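Local coordinates for protein methylenetetrahydrofolate--tRNA-(uracil-5-)-methyltransferase TrmFO (Thermus thermophilus, PDB 3G5S) that probably catalyses the folate- and FAD-dependent methylation of uridine 54 in tRNA to 5-methyluridine, with NADH or NADPH as reductant, at residues 120-124 with 138-144; 320-324 with 352-356. One frame throughout, in Å; residues are numbered along the deposited sequence.

Contact 1 of 2, residues 120-124 with 138-144. With FAD (flavin-adenine dinucleotide), chain B.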
loop_
_atom_site.group_PDB
_atom_site.type_symbol
_atom_site.label_atom_id
_atom_site.label_comp_id
_atom_site.label_asym_id
_atom_site.label_seq_id
_atom_site.Cartn_x
_atom_site.Cartn_y
_atom_site.Cartn_z
ATOM N N GLU A 120 20.241 9.341 -13.149
ATOM C CA GLU A 120 20.016 8.616 -11.916
ATOM C C GLU A 120 20.455 9.472 -10.741
ATOM O O GLU A 120 21.586 9.948 -10.705
ATOM C CB GLU A 120 20.809 7.311 -11.889
ATOM C CG GLU A 120 20.579 6.549 -10.600
ATOM C CD GLU A 120 21.640 5.518 -10.286
ATOM O OE1 GLU A 120 22.674 5.453 -10.993
ATOM O OE2 GLU A 120 21.433 4.775 -9.305
ATOM N N VAL A 121 19.563 9.662 -9.779
ATOM C CA VAL A 121 19.899 10.363 -8.549
ATOM C C VAL A 121 20.500 9.353 -7.587
ATOM O O VAL A 121 19.885 8.336 -7.274
ATOM C CB VAL A 121 18.643 11.029 -7.952
ATOM C CG1 VAL A 121 18.933 11.592 -6.572
ATOM C CG2 VAL A 121 18.136 12.108 -8.896
ATOM N N ARG A 122 21.721 9.619 -7.137
ATOM C CA ARG A 122 22.452 8.644 -6.340
ATOM C C ARG A 122 22.610 9.050 -4.879
ATOM O O ARG A 122 23.062 8.257 -4.058
ATOM C CB ARG A 122 23.829 8.383 -6.958
ATOM C CG ARG A 122 23.770 7.828 -8.375
ATOM C CD ARG A 122 25.162 7.709 -9.004
ATOM N NE ARG A 122 25.994 6.731 -8.313
ATOM C CZ ARG A 122 25.922 5.418 -8.511
ATOM N NH1 ARG A 122 25.051 4.922 -9.380
ATOM N NH2 ARG A 122 26.715 4.599 -7.835
ATOM N N GLU A 123 22.267 10.292 -4.564
ATOM C CA GLU A 123 22.325 10.790 -3.196
ATOM C C GLU A 123 21.064 11.593 -2.969
ATOM O O GLU A 123 20.483 12.113 -3.916
ATOM C CB GLU A 123 23.551 11.685 -2.991
ATOM C CG GLU A 123 24.882 11.013 -3.297
ATOM C CD GLU A 123 25.317 10.023 -2.227
ATOM O OE1 GLU A 123 24.712 9.993 -1.139
ATOM O OE2 GLU A 123 26.282 9.273 -2.471
ATOM N N ILE A 124 20.639 11.698 -1.721
ATOM C CA ILE A 124 19.452 12.475 -1.410
ATOM C C ILE A 124 19.707 13.941 -1.740
ATOM O O ILE A 124 20.619 14.549 -1.184
ATOM C CB ILE A 124 19.071 12.328 0.065
ATOM C CG1 ILE A 124 18.785 10.859 0.391
ATOM C CG2 ILE A 124 17.863 13.186 0.392
ATOM C CD1 ILE A 124 18.743 10.577 1.882
ATOM N N SER A 138 16.651 2.662 -7.515
ATOM C CA SER A 138 18.017 2.281 -7.860
ATOM C C SER A 138 18.820 1.940 -6.610
ATOM O O SER A 138 18.591 2.483 -5.525
ATOM C CB SER A 138 18.721 3.370 -8.665
ATOM O OG SER A 138 19.208 4.383 -7.811
ATOM N N GLU A 139 19.769 1.029 -6.779
ATOM C CA GLU A 139 20.586 0.571 -5.673
ATOM C C GLU A 139 21.289 1.724 -4.960
ATOM O O GLU A 139 21.329 1.768 -3.732
ATOM C CB GLU A 139 21.609 -0.444 -6.178
ATOM C CG GLU A 139 22.578 -0.941 -5.124
ATOM C CD GLU A 139 23.547 -1.964 -5.682
ATOM O OE1 GLU A 139 23.103 -2.838 -6.457
ATOM O OE2 GLU A 139 24.748 -1.891 -5.351
ATOM N N ALA A 140 21.838 2.664 -5.727
ATOM C CA ALA A 140 22.577 3.774 -5.135
ATOM C C ALA A 140 21.686 4.608 -4.217
ATOM O O ALA A 140 22.093 4.980 -3.115
ATOM C CB ALA A 140 23.211 4.651 -6.216
ATOM N N LEU A 141 20.466 4.904 -4.652
ATOM C CA LEU A 141 19.602 5.718 -3.812
ATOM C C LEU A 141 19.127 4.942 -2.587
ATOM O O LEU A 141 19.015 5.504 -1.497
ATOM C CB LEU A 141 18.422 6.283 -4.594
ATOM C CG LEU A 141 17.602 7.311 -3.812
ATOM C CD1 LEU A 141 18.422 8.550 -3.482
ATOM C CD2 LEU A 141 16.363 7.684 -4.607
ATOM N N ALA A 142 18.860 3.648 -2.757
ATOM C CA ALA A 142 18.509 2.816 -1.612
ATOM C C ALA A 142 19.644 2.833 -0.575
ATOM O O ALA A 142 19.403 2.960 0.627
ATOM C CB ALA A 142 18.196 1.384 -2.052
ATOM N N GLU A 143 20.883 2.735 -1.043
ATOM C CA GLU A 143 22.024 2.795 -0.133
ATOM C C GLU A 143 22.088 4.140 0.589
ATOM O O GLU A 143 22.387 4.205 1.780
ATOM C CB GLU A 143 23.326 2.536 -0.892
ATOM C CG GLU A 143 23.506 1.094 -1.325
ATOM C CD GLU A 143 23.600 0.145 -0.148
ATOM O OE1 GLU A 143 24.356 0.440 0.802
ATOM O OE2 GLU A 143 22.923 -0.902 -0.175
ATOM N N ALA A 144 21.810 5.216 -0.137
ATOM C CA ALA A 144 21.807 6.545 0.458
ATOM C C ALA A 144 20.736 6.671 1.545
ATOM O O ALA A 144 20.967 7.277 2.596
ATOM C CB ALA A 144 21.615 7.606 -0.612
HETATM P PA FAD B . 7.291 3.651 -10.419
HETATM O O1A FAD B . 8.094 2.397 -10.610
HETATM O O2A FAD B . 6.047 3.830 -11.234
HETATM O O5B FAD B . 8.195 4.946 -10.650
HETATM C C5B FAD B . 9.489 5.055 -10.089
HETATM C C4B FAD B . 10.350 5.806 -11.087
HETATM O O4B FAD B . 11.592 6.128 -10.484
HETATM C C3B FAD B . 10.673 4.955 -12.314
HETATM O O3B FAD B . 10.360 5.651 -13.505
HETATM C C2B FAD B . 12.172 4.679 -12.195
HETATM O O2B FAD B . 12.852 4.565 -13.428
HETATM C C1B FAD B . 12.647 5.892 -11.419
HETATM N N9A FAD B . 13.867 5.757 -10.608
HETATM C C8A FAD B . 14.183 4.761 -9.726
HETATM N N7A FAD B . 15.344 5.077 -9.116
HETATM C C5A FAD B . 15.761 6.277 -9.601
HETATM C C6A FAD B . 16.865 7.078 -9.344
HETATM N N6A FAD B . 17.710 6.830 -8.335
HETATM N N1A FAD B . 16.983 8.263 -10.018
HETATM C C2A FAD B . 16.052 8.656 -10.951
HETATM N N3A FAD B . 14.952 7.872 -11.213
HETATM C C4A FAD B . 14.837 6.708 -10.542
HETATM N N1 FAD B . 0.504 -2.059 -9.308
HETATM C C2 FAD B . -0.826 -2.222 -9.597
HETATM O O2 FAD B . -1.669 -1.473 -9.104
HETATM N N3 FAD B . -1.217 -3.235 -10.452
HETATM C C4 FAD B . -0.307 -4.098 -11.039
HETATM O O4 FAD B . -0.690 -4.991 -11.805
HETATM C C4X FAD B . 1.043 -3.920 -10.739
HETATM N N5 FAD B . 1.997 -4.749 -11.285
HETATM C C5X FAD B . 3.329 -4.553 -10.984
HETATM C C6 FAD B . 4.284 -5.391 -11.551
HETATM C C7 FAD B . 5.630 -5.223 -11.257
HETATM C C7M FAD B . 6.657 -6.133 -11.873
HETATM C C8 FAD B . 6.020 -4.202 -10.397
HETATM C C8M FAD B . 7.474 -4.007 -10.075
HETATM C C9 FAD B . 5.067 -3.359 -9.831
HETATM C C9A FAD B . 3.715 -3.528 -10.118
HETATM N N10 FAD B . 2.761 -2.701 -9.540
HETATM C C10 FAD B . 1.434 -2.901 -9.872
HETATM C "C1'" FAD B . 3.042 -2.082 -8.190
HETATM C "C2'" FAD B . 3.000 -0.544 -8.179
HETATM O "O2'" FAD B . 1.684 -0.040 -8.023
HETATM C "C3'" FAD B . 3.679 0.063 -9.406
HETATM O "O3'" FAD B . 5.044 -0.300 -9.336
HETATM C "C4'" FAD B . 3.560 1.584 -9.476
HETATM O "O4'" FAD B . 4.021 1.994 -10.748
HETATM C "C5'" FAD B . 4.326 2.276 -8.355
HETATM O "O5'" FAD B . 4.410 3.659 -8.621
HETATM P P FAD B . 5.703 4.470 -8.143
HETATM O O1P FAD B . 5.926 4.298 -6.675
HETATM O O2P FAD B . 5.550 5.863 -8.659
HETATM O O3P FAD B . 6.930 3.719 -8.857
HETATM O O HOH W 1 22.406 2.478 -8.628
HETATM O O HOH W 2 24.615 6.103 -2.786
#

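Contact 2 of 2, residues 320-324 with 352-356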
loop_
_atom_site.group_PDB
_atom_site.type_symbol
_atom_site.label_atom_id
_atom_site.label_comp_id
_atom_site.label_asym_id
_atom_site.label_seq_id
_atom_site.Cartn_x
_atom_site.Cartn_y
_atom_site.Cartn_z
ATOM N N GLY A 320 5.549 11.078 8.608
ATOM C CA GLY A 320 4.278 11.544 9.124
ATOM C C GLY A 320 3.156 11.288 8.129
ATOM O O GLY A 320 3.396 10.894 6.986
ATOM N N GLU A 321 1.920 11.528 8.555
ATOM C CA GLU A 321 0.762 11.341 7.676
ATOM C C GLU A 321 0.762 12.347 6.520
ATOM O O GLU A 321 0.023 12.190 5.548
ATOM C CB GLU A 321 -0.548 11.420 8.461
ATOM C CG GLU A 321 -0.919 12.810 8.952
ATOM C CD GLU A 321 -0.197 13.205 10.218
ATOM O OE1 GLU A 321 0.509 12.357 10.799
ATOM O OE2 GLU A 321 -0.338 14.372 10.637
ATOM N N THR A 322 1.589 13.380 6.656
ATOM C CA THR A 322 1.818 14.382 5.623
ATOM C C THR A 322 2.772 13.883 4.528
ATOM O O THR A 322 2.959 14.565 3.512
ATOM C CB THR A 322 2.491 15.577 6.263
ATOM O OG1 THR A 322 3.675 15.093 6.901
ATOM C CG2 THR A 322 1.572 16.242 7.311
ATOM N N LEU A 323 3.385 12.720 4.769
ATOM C CA LEU A 323 4.420 12.113 3.916
ATOM C C LEU A 323 5.783 12.810 4.008
ATOM O O LEU A 323 6.721 12.459 3.288
ATOM C CB LEU A 323 3.965 11.936 2.468
ATOM C CG LEU A 323 2.715 11.071 2.314
ATOM C CD1 LEU A 323 2.263 11.059 0.871
ATOM C CD2 LEU A 323 2.961 9.654 2.836
ATOM N N GLU A 324 5.896 13.770 4.920
ATOM C CA GLU A 324 7.181 14.380 5.228
ATOM C C GLU A 324 7.950 13.494 6.197
ATOM O O GLU A 324 7.382 12.950 7.147
ATOM C CB GLU A 324 6.950 15.762 5.846
ATOM C CG GLU A 324 8.201 16.615 5.956
ATOM C CD GLU A 324 7.923 18.028 6.464
ATOM O OE1 GLU A 324 6.827 18.298 7.009
ATOM O OE2 GLU A 324 8.820 18.881 6.318
ATOM N N LEU A 352 -0.379 14.081 -2.505
ATOM C CA LEU A 352 -0.248 14.652 -1.169
ATOM C C LEU A 352 1.169 15.156 -0.899
ATOM O O LEU A 352 1.363 16.237 -0.339
ATOM C CB LEU A 352 -0.701 13.674 -0.088
ATOM C CG LEU A 352 -0.672 14.243 1.334
ATOM C CD1 LEU A 352 -1.557 15.472 1.499
ATOM C CD2 LEU A 352 -1.043 13.186 2.345
ATOM N N ALA A 353 2.163 14.373 -1.300
ATOM C CA ALA A 353 3.552 14.783 -1.114
ATOM C C ALA A 353 3.845 16.053 -1.899
ATOM O O ALA A 353 4.494 16.965 -1.390
ATOM C CB ALA A 353 4.499 13.666 -1.515
ATOM N N GLY A 354 3.367 16.117 -3.137
ATOM C CA GLY A 354 3.540 17.306 -3.950
ATOM C C GLY A 354 2.839 18.515 -3.353
ATOM O O GLY A 354 3.368 19.626 -3.371
ATOM N N LEU A 355 1.635 18.301 -2.829
ATOM C CA LEU A 355 0.889 19.366 -2.182
ATOM C C LEU A 355 1.671 19.923 -0.995
ATOM O O LEU A 355 1.803 21.138 -0.838
ATOM C CB LEU A 355 -0.477 18.844 -1.729
ATOM C CG LEU A 355 -1.340 19.806 -0.909
ATOM C CD1 LEU A 355 -1.621 21.118 -1.644
ATOM C CD2 LEU A 355 -2.639 19.108 -0.544
ATOM N N ASN A 356 2.184 19.033 -0.156
ATOM C CA ASN A 356 2.907 19.485 1.019
ATOM C C ASN A 356 4.258 20.109 0.701
ATOM O O ASN A 356 4.658 21.076 1.341
ATOM C CB ASN A 356 2.988 18.387 2.071
ATOM C CG ASN A 356 1.669 18.224 2.801
ATOM O OD1 ASN A 356 0.942 19.204 2.985
ATOM N ND2 ASN A 356 1.347 17.000 3.205
#

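Contact 1 of 2, residues 120-124 with 138-144
Glu120 reaches across to Ser138, the N-cap residue of helix 139-149, beside the adenine of FAD. From CB the glutamate chain runs out extended, with CG anti to the backbone N (chi1 180°). Glu120 CG passes 3.7 Å from FAD N6A. CD lies beside the serine hydroxyl, and the two carboxylate oxygens then part company. Glu120 OE2 accepts the hydroxyl proton of Ser138 OG at 2.7 Å on its anti lone pair, and a proton from a water that accepts from Ala140 N. Ser138 OG also accepts a weak bond from Leu141 N, a short hydroxyl side chain suiting a residue that caps the helix start while donating to Glu120. Glu120 OE1 turns back to its own segment and forms a salt bridge with Arg122 NH1 at 2.9 Å; the oxygen lies near the guanidinium plane, but is met from above the carboxylate plane.

The Arg122 chain bends at chi3 (65°), and its guanidinium, held at the edge by Glu120, lays one face on the methyl of Ala140, with Ala140 CB 3.6 Å from Arg122 CZ. Alanine suits the place, because its small side chain lets the flat group lie close to the helix. A second water donates to both Arg122 O and Ala140 O, and Ala144 CB packs against Arg122 O. Glu123, whose OE1 touches the same methyl, has its salt bridge with Arg147.

From these two segments the adenine is bonded by backbone atoms. Val121 N donates to FAD N1A at 2.9 Å and FAD N6A donates to Val121 O at 2.9 Å, while Ser138 N reaches FAD N7A at 3.2 Å. Leu141 CB lies 3.7 Å from Val121 O and also packs near FAD N6A. Donors at N1A and N7A with an acceptor at N6A match adenine's hydrogen-bonding pattern, consistent with selection of this base.

Contact 2 of 2, residues 320-324 with 352-356
Thr322 and Asn356 make the one hydrogen bond between residues 320-324 and 352-356. Asn356 ND2 donates to Thr322 O at 2.9 Å with an N-H...O angle of 155°, and it arrives in the carbonyl plane on a lone pair. Asparagine suits the site because its amide serves two loops at once: OD1 accepts from Val367 N, which fixes the rotation of the group and presents its NH2 to the threonine carbonyl.

Within the loop, polar bonds set the shape. A type I beta turn runs from Gly320 to Leu323, and Thr322 OG1 accepts from Glu324 N at 3.3 Å in an ST turn, a role for which a beta-hydroxyl is well placed.

The apolar contacts gather round Leu323. Its CD1 lies 4.1 Å from Leu352 CB and 4.2 Å from Ala353 CB, resting on both residues, the small alanine letting the leucine come close to the helix.

A van der Waals contact of another sort is made by Leu352, whose CG is anti to the backbone N (chi1 -176°), which carries Leu352 CD2 to within 3.5 Å of Glu321 O.

Leu382 of helix 374-384 touches Leu323, and Val379 touches Leu352, while Tyr332 of strand 331-333 packs on Ala353 and Asn356.

How the contacts relate
Contact 1 and contact 2 follow one another in the chain and do not touch; their centres are 21 Å apart and their nearest atoms about 11 Å. Both belong to the FAD-binding, Rossmann-type part of the protein, whose parallel sheet has strands 114-117 and 331-333 at its two edges. Residues 120-124 follow the first of these edge strands, whereas helix 343-361 of contact 2 packs on the second. Their relation to the cofactor differs: contact 1 touches the adenine directly, while in contact 2 the side chain of Ala353 is about 11 Å from FAD and about 7 Å from that of Ala12, a predicted FAD-binding residue.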